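Local structure of ferric vibriobactin ABC transporter, periplasmic ferric vibriobactin-binding protein (Vibrio cholerae, 3R5T) at residues V168-P173 / Q241-D246; E220-L225 / P247-L252. The protein binds the iron-loaded siderophore ferric vibriobactin in the periplasm and probably delivers it to an ABC transporter for import. All coordinates share one frame; numbering follows the deposited sequence. Where two conformers were deposited one is given.

How the contacts relate
Contacts 1 and 2 lie side by side on the same flank of the chain, about 10 Å apart, centre to centre, and their segments alternate in sequence: 241-246 runs straight on into 247-252, while 220-225 falls between 168-173 and 241-246. Their apolar side chains pack together. F243 of contact 1 touches two leucines of contact 2, L249 and L252, with CE2 3.5 Å from L249 CD1, and Y170 CD1 lies 3.9 Å from L222 CD1. Contact 1 also reaches the siderophore pocket through S169 and H171, with the Y170 side chain about 14 Å from the ferric ion. Contact 2 lies behind it, the L222 side chain about 10 Å from vibriobactin.

Contact 1. Residues V168-P173 / Q241-D246; sequences VSYHGP and QAFLHD. With VBN ((4S,5R)-N-{3-[(2,3-dihydroxybenzoyl)amino]propyl}-2-(2,3-dihydroxyphenyl)-N-[3-({[(4S,5R)-2-(2,3-dihydroxyphenyl)-5-met hyl-4,5-dihydro-1,3-oxazol-4-yl]carbonyl}amino)propyl]-5-methyl-4,5-dihydro-1,3-oxazole-4-carboxamide), chain B.
The backbones of Y170 and F243 come no closer than 7.4 Å between CA atoms where the end of strand 165-169 meets the last turn of helix 237-244; no backbone bond joins them, and the side chain of Y170 makes most of the contact. Its ring extends toward the helix because chi1 is 179°, which turns CG away from the backbone N, and the CD2 edge of F243 stands over one face near the rim, 3.5 Å from Y170 CD1. The planes are 82° apart and the centroids 5.1 Å, a T-shaped pair in which F243 gives the edge; G172 N sits over the centre of the opposite face. At the far end, Y170 OH donates to D246 OD2 at 2.6 Å, reaching the anti side of the carboxylate from 35° out of its plane. OD2 also bonds Y219 OH, and OD1 takes the N-H of I248, so three partners hold this buried carboxylate. In this substrate-binding protein of solute-binding family 8, the strand belongs to a mixed five-stranded sheet, and residues at and just after its end enter the ligand pocket. S169 OG (2.7 Å) and H171 NE2 (2.9 Å) both donate to vibriobactin OAC, the latter near the imidazole plane. Y170 lies between these two ligand-binding residues yet points to the helix instead, while V168 CG1 approaches F243 CE2 obliquely at 4.4 Å.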
loop_
_atom_site.group_PDB
_atom_site.type_symbol
_atom_site.label_atom_id
_atom_site.label_comp_id
_atom_site.label_asym_id
_atom_site.label_seq_id
_atom_site.Cartn_x
_atom_site.Cartn_y
_atom_site.Cartn_z
ATOM N N VAL A 168 -2.315 13.175 -2.110
ATOM C CA VAL A 168 -3.638 13.446 -1.581
ATOM C C VAL A 168 -4.633 12.362 -1.982
ATOM O O VAL A 168 -4.621 11.884 -3.113
ATOM C CB VAL A 168 -4.159 14.799 -2.130
ATOM C CG1 VAL A 168 -5.608 15.057 -1.711
ATOM C CG2 VAL A 168 -3.251 15.952 -1.703
ATOM N N SER A 169 -5.498 11.995 -1.042
ATOM C CA SER A 169 -6.709 11.223 -1.328
ATOM C C SER A 169 -7.878 12.201 -1.324
ATOM O O SER A 169 -8.273 12.713 -0.284
ATOM C CB SER A 169 -6.906 10.133 -0.280
ATOM O OG SER A 169 -8.059 9.356 -0.582
ATOM N N TYR A 170 -8.412 12.467 -2.509
ATOM C CA TYR A 170 -9.393 13.538 -2.698
ATOM C C TYR A 170 -10.810 13.036 -2.845
ATOM O O TYR A 170 -11.075 12.122 -3.629
ATOM C CB TYR A 170 -9.009 14.346 -3.935
ATOM C CG TYR A 170 -9.938 15.484 -4.289
ATOM C CD1 TYR A 170 -9.969 16.653 -3.529
ATOM C CD2 TYR A 170 -10.741 15.426 -5.428
ATOM C CE1 TYR A 170 -10.792 17.720 -3.879
ATOM C CE2 TYR A 170 -11.575 16.495 -5.783
ATOM C CZ TYR A 170 -11.607 17.625 -5.002
ATOM O OH TYR A 170 -12.430 18.681 -5.363
ATOM N N HIS A 171 -11.712 13.651 -2.091
ATOM C CA HIS A 171 -13.135 13.327 -2.169
ATOM C C HIS A 171 -14.026 14.548 -2.301
ATOM O O HIS A 171 -15.236 14.416 -2.241
ATOM C CB HIS A 171 -13.574 12.496 -0.971
ATOM C CG HIS A 171 -12.872 11.184 -0.880
ATOM N ND1 HIS A 171 -13.148 10.134 -1.729
ATOM C CD2 HIS A 171 -11.873 10.765 -0.072
ATOM C CE1 HIS A 171 -12.353 9.118 -1.439
ATOM N NE2 HIS A 171 -11.571 9.476 -0.438
ATOM N N GLY A 172 -13.434 15.724 -2.458
ATOM C CA GLY A 172 -14.189 16.936 -2.725
ATOM C C GLY A 172 -14.678 17.682 -1.501
ATOM O O GLY A 172 -14.396 17.296 -0.373
ATOM N N PRO A 173 -15.444 18.758 -1.729
ATOM C CA PRO A 173 -15.942 19.618 -0.648
ATOM C C PRO A 173 -16.867 18.889 0.324
ATOM O O PRO A 173 -17.541 17.929 -0.055
ATOM C CB PRO A 173 -16.774 20.690 -1.376
ATOM C CG PRO A 173 -16.640 20.446 -2.828
ATOM C CD PRO A 173 -15.878 19.191 -3.073
ATOM N N GLN A 241 -8.215 15.935 -13.033
ATOM C CA GLN A 241 -8.729 17.219 -13.515
ATOM C C GLN A 241 -9.763 17.808 -12.560
ATOM O O GLN A 241 -9.903 19.022 -12.461
ATOM C CB GLN A 241 -9.322 17.085 -14.919
ATOM C CG GLN A 241 -8.295 16.749 -15.984
ATOM C CD GLN A 241 -7.083 17.660 -15.936
ATOM O OE1 GLN A 241 -7.208 18.886 -15.984
ATOM N NE2 GLN A 241 -5.897 17.064 -15.849
ATOM N N ALA A 242 -10.480 16.950 -11.847
ATOM C CA ALA A 242 -11.519 17.431 -10.940
ATOM C C ALA A 242 -10.889 18.229 -9.789
ATOM O O ALA A 242 -11.425 19.260 -9.376
ATOM C CB ALA A 242 -12.347 16.272 -10.409
ATOM N N PHE A 243 -9.753 17.744 -9.290
ATOM C CA PHE A 243 -8.975 18.453 -8.276
ATOM C C PHE A 243 -8.520 19.809 -8.815
ATOM O O PHE A 243 -8.730 20.844 -8.182
ATOM C CB PHE A 243 -7.764 17.613 -7.865
ATOM C CG PHE A 243 -6.974 18.189 -6.729
ATOM C CD1 PHE A 243 -5.860 18.994 -6.961
ATOM C CD2 PHE A 243 -7.311 17.878 -5.413
ATOM C CE1 PHE A 243 -5.125 19.500 -5.913
ATOM C CE2 PHE A 243 -6.573 18.377 -4.358
ATOM C CZ PHE A 243 -5.465 19.188 -4.603
ATOM N N LEU A 244 -7.911 19.793 -9.996
ATOM C CA LEU A 244 -7.389 21.001 -10.633
ATOM C C LEU A 244 -8.446 22.081 -10.815
ATOM O O LEU A 244 -8.144 23.275 -10.735
ATOM C CB LEU A 244 -6.825 20.647 -12.000
ATOM C CG LEU A 244 -5.374 20.227 -12.119
ATOM C CD1 LEU A 244 -5.232 19.190 -13.223
ATOM C CD2 LEU A 244 -4.466 21.457 -12.362
ATOM N N HIS A 245 -9.679 21.665 -11.075
ATOM C CA HIS A 245 -10.751 22.612 -11.366
ATOM C C HIS A 245 -11.662 22.897 -10.178
ATOM O O HIS A 245 -12.655 23.599 -10.317
ATOM C CB HIS A 245 -11.570 22.153 -12.579
ATOM C CG HIS A 245 -10.826 22.256 -13.872
ATOM N ND1 HIS A 245 -10.186 21.182 -14.451
ATOM C CD2 HIS A 245 -10.597 23.314 -14.687
ATOM C CE1 HIS A 245 -9.602 21.571 -15.570
ATOM N NE2 HIS A 245 -9.836 22.860 -15.737
ATOM N N ASP A 246 -11.322 22.363 -9.011
ATOM C CA ASP A 246 -12.088 22.653 -7.808
ATOM C C ASP A 246 -11.874 24.125 -7.474
ATOM O O ASP A 246 -10.770 24.516 -7.125
ATOM C CB ASP A 246 -11.605 21.767 -6.662
ATOM C CG ASP A 246 -12.348 22.016 -5.364
ATOM O OD1 ASP A 246 -12.973 23.083 -5.216
ATOM O OD2 ASP A 246 -12.295 21.137 -4.478
HETATM C C VBN B . -12.899 4.722 3.552
HETATM N N VBN B . -11.571 2.856 4.635
HETATM O O VBN B . -12.596 5.509 4.386
HETATM C CA VBN B . -12.648 3.232 3.736
HETATM C CB VBN B . -13.861 2.450 4.367
HETATM C CAB VBN B . -10.593 0.228 -3.425
HETATM O OAC VBN B . -9.607 8.643 1.468
HETATM O OAD VBN B . -13.746 1.230 -0.257
HETATM O OAF VBN B . -7.494 3.490 3.751
HETATM O OAG VBN B . -7.934 3.025 8.399
HETATM O OAH VBN B . -8.887 0.912 4.564
HETATM O OAI VBN B . -9.734 4.802 3.167
HETATM O OAJ VBN B . -9.366 3.249 6.097
HETATM O OAK VBN B . -10.099 1.811 2.307
HETATM C CAL VBN B . -6.041 6.694 2.479
HETATM C CAM VBN B . -11.310 1.848 9.448
HETATM C CAN VBN B . -8.725 -2.100 2.393
HETATM C CAO VBN B . -6.107 5.368 3.025
HETATM C CAP VBN B . -9.928 2.186 9.510
HETATM C CAQ VBN B . -8.517 -1.253 3.531
HETATM C CAR VBN B . -7.249 7.417 2.163
HETATM C CAS VBN B . -12.031 2.000 8.255
HETATM C CAT VBN B . -9.423 -1.623 1.253
HETATM C CAU VBN B . -13.303 7.545 1.697
HETATM C CAV VBN B . -14.683 4.764 0.097
HETATM C CAW VBN B . -12.142 8.082 2.551
HETATM C CAX VBN B . -14.884 3.752 -1.054
HETATM C CAY VBN B . -14.202 6.512 2.379
HETATM C CAZ VBN B . -14.137 4.159 1.402
HETATM N NBB VBN B . -10.963 7.227 2.670
HETATM N NBC VBN B . -13.601 3.212 -1.503
HETATM N NBD VBN B . -10.764 1.568 -0.211
HETATM O OBF VBN B . -10.769 -0.619 -1.054
HETATM C CBG VBN B . -9.708 7.643 2.087
HETATM C CBH VBN B . -13.116 1.923 -1.002
HETATM C CBJ VBN B . -12.185 2.801 5.936
HETATM C CBK VBN B . -7.381 4.769 3.250
HETATM C CBL VBN B . -9.273 2.685 8.369
HETATM C CBM VBN B . -9.014 0.048 3.490
HETATM C CBN VBN B . -8.526 5.450 2.958
HETATM C CBO VBN B . -9.972 2.825 7.241
HETATM C CBP VBN B . -9.687 0.502 2.388
HETATM C CBQ VBN B . -8.453 6.831 2.388
HETATM C CBR VBN B . -11.392 2.450 7.170
HETATM C CBS VBN B . -9.879 -0.358 1.216
HETATM C CBU VBN B . -11.389 0.207 -2.132
HETATM C CBW VBN B . -10.724 0.172 0.093
HETATM C CBX VBN B . -11.674 1.592 -1.365
HETATM N NBY VBN B . -13.700 5.135 2.405
HETATM O OG1 VBN B . -13.537 2.412 5.825
HETATM C CG2 VBN B . -14.320 1.165 3.696
#

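Contact 2. Residues E220-L225 / P247-L252; sequences EHLTQL and PILKNL
L249 places its CD2 methyl 3.9 Å from both L222 CB and T223 CG2, while T223 and I248 bring their CG2 methyls together at 3.7 Å where both residues are exposed. For T223 the torsion settles which branch faces across: at chi1 67°, OG1 lies between backbone N and carbonyl carbon and bonds E220 O almost in line with the carbonyl (172°), leaving CG2 for I248. No hydrogen bond joins the segments, so van der Waals packing carries the contact. It brings together two connections flanking the same mixed sheet, the loop between strands 214-217 and 229-233 and the one between helices 237-244 and 253-256. In the latter a type I beta turn spans L249 to L252, and L252 occupies the N-cap position of helix 253-256. L252 has two conformers; in the one given, its CD2 methyl is directed at the backbone of 222-225, 3.3 Å from both L222 O and L225 O, and L225 CB meets the same methyl at 4.1 Å. L222 O already accepts the N-H of L225. On the inner side L222 and L225 rest against V168 of strand 165-169.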
loop_
_atom_site.group_PDB
_atom_site.type_symbol
_atom_site.label_atom_id
_atom_site.label_comp_id
_atom_site.label_asym_id
_atom_site.label_seq_id
_atom_site.Cartn_x
_atom_site.Cartn_y
_atom_site.Cartn_z
ATOM N N GLU A 220 -11.334 21.917 4.129
ATOM C CA GLU A 220 -10.743 23.260 4.075
ATOM C C GLU A 220 -9.220 23.257 4.197
ATOM O O GLU A 220 -8.546 24.140 3.659
ATOM C CB GLU A 220 -11.324 24.182 5.162
ATOM C CG GLU A 220 -12.744 24.632 4.906
ATOM C CD GLU A 220 -13.715 23.479 4.941
ATOM O OE1 GLU A 220 -13.519 22.577 5.790
ATOM O OE2 GLU A 220 -14.663 23.478 4.122
ATOM N N HIS A 221 -8.666 22.294 4.925
ATOM C CA HIS A 221 -7.212 22.252 5.094
ATOM C C HIS A 221 -6.454 22.018 3.786
ATOM O O HIS A 221 -5.261 22.336 3.702
ATOM C CB HIS A 221 -6.791 21.210 6.136
ATOM C CG HIS A 221 -7.154 21.572 7.545
ATOM N ND1 HIS A 221 -6.652 22.684 8.186
ATOM C CD2 HIS A 221 -7.956 20.950 8.442
ATOM C CE1 HIS A 221 -7.138 22.738 9.415
ATOM N NE2 HIS A 221 -7.933 21.698 9.595
ATOM N N LEU A 222 -7.116 21.428 2.791
ATOM C CA LEU A 222 -6.485 21.253 1.482
ATOM C C LEU A 222 -5.986 22.571 0.912
ATOM O O LEU A 222 -4.964 22.605 0.214
ATOM C CB LEU A 222 -7.446 20.601 0.479
ATOM C CG LEU A 222 -7.793 19.116 0.655
ATOM C CD1 LEU A 222 -8.799 18.722 -0.408
ATOM C CD2 LEU A 222 -6.542 18.228 0.584
ATOM N N THR A 223 -6.683 23.662 1.217
ATOM C CA THR A 223 -6.266 24.971 0.711
ATOM C C THR A 223 -4.933 25.427 1.287
ATOM O O THR A 223 -4.329 26.347 0.761
ATOM C CB THR A 223 -7.291 26.081 1.006
ATOM O OG1 THR A 223 -7.364 26.308 2.420
ATOM C CG2 THR A 223 -8.669 25.723 0.454
ATOM N N GLN A 224 -4.485 24.777 2.364
ATOM C CA GLN A 224 -3.267 25.191 3.062
ATOM C C GLN A 224 -2.025 24.438 2.606
ATOM O O GLN A 224 -0.918 24.739 3.064
ATOM C CB GLN A 224 -3.457 25.049 4.573
ATOM C CG GLN A 224 -4.601 25.917 5.101
ATOM C CD GLN A 224 -4.889 25.696 6.580
ATOM O OE1 GLN A 224 -5.319 24.624 6.986
ATOM N NE2 GLN A 224 -4.669 26.731 7.388
ATOM N N LEU A 225 -2.195 23.484 1.693
ATOM C CA LEU A 225 -1.047 22.725 1.187
ATOM C C LEU A 225 -0.100 23.630 0.393
ATOM O O LEU A 225 -0.535 24.469 -0.398
ATOM C CB LEU A 225 -1.522 21.531 0.348
ATOM C CG LEU A 225 -2.269 20.464 1.144
ATOM C CD1 LEU A 225 -2.958 19.468 0.211
ATOM C CD2 LEU A 225 -1.314 19.749 2.078
ATOM N N PRO A 247 -12.928 24.948 -7.582
ATOM C CA PRO A 247 -12.757 26.402 -7.448
ATOM C C PRO A 247 -12.180 26.810 -6.099
ATOM O O PRO A 247 -11.460 27.804 -6.018
ATOM C CB PRO A 247 -14.188 26.952 -7.587
ATOM C CG PRO A 247 -14.949 25.882 -8.230
ATOM C CD PRO A 247 -14.340 24.584 -7.792
ATOM N N ILE A 248 -12.504 26.063 -5.052
ATOM C CA ILE A 248 -11.977 26.379 -3.732
ATOM C C ILE A 248 -10.442 26.278 -3.691
ATOM O O ILE A 248 -9.787 27.049 -2.987
ATOM C CB ILE A 248 -12.624 25.486 -2.648
ATOM C CG1 ILE A 248 -14.151 25.672 -2.628
ATOM C CG2 ILE A 248 -11.992 25.746 -1.281
ATOM C CD1 ILE A 248 -14.598 27.042 -2.228
ATOM N N LEU A 249 -9.876 25.369 -4.483
ATOM C CA LEU A 249 -8.432 25.107 -4.464
ATOM C C LEU A 249 -7.641 25.902 -5.511
ATOM O O LEU A 249 -6.454 25.653 -5.727
ATOM C CB LEU A 249 -8.179 23.603 -4.665
ATOM C CG LEU A 249 -8.969 22.666 -3.752
ATOM C CD1 LEU A 249 -8.659 21.204 -4.074
ATOM C CD2 LEU A 249 -8.694 22.977 -2.289
ATOM N N LYS A 250 -8.289 26.882 -6.129
ATOM C CA LYS A 250 -7.726 27.559 -7.290
ATOM C C LYS A 250 -6.347 28.173 -7.040
ATOM O O LYS A 250 -5.549 28.323 -7.968
ATOM C CB LYS A 250 -8.705 28.621 -7.824
ATOM C CG LYS A 250 -9.052 29.744 -6.838
ATOM C CD LYS A 250 -9.828 30.896 -7.507
ATOM C CE LYS A 250 -11.297 30.565 -7.722
ATOM N NZ LYS A 250 -12.107 30.551 -6.467
ATOM N N ASN A 251 -6.064 28.506 -5.789
ATOM C CA ASN A 251 -4.812 29.193 -5.470
ATOM C C ASN A 251 -3.708 28.276 -4.929
ATOM O O ASN A 251 -2.644 28.744 -4.513
ATOM C CB ASN A 251 -5.083 30.373 -4.535
ATOM C CG ASN A 251 -5.818 31.495 -5.233
ATOM O OD1 ASN A 251 -5.504 31.833 -6.377
ATOM N ND2 ASN A 251 -6.808 32.074 -4.560
ATOM N N LEU A 252 -3.945 26.966 -4.945
ATOM C CA LEU A 252 -2.906 26.026 -4.536
ATOM C C LEU A 252 -1.693 26.155 -5.440
ATOM O O LEU A 252 -1.823 26.276 -6.653
ATOM C CB LEU A 252 -3.399 24.576 -4.572
ATOM C CG LEU A 252 -4.151 24.053 -3.352
ATOM C CD1 LEU A 252 -4.491 22.577 -3.540
ATOM C CD2 LEU A 252 -3.345 24.257 -2.088
#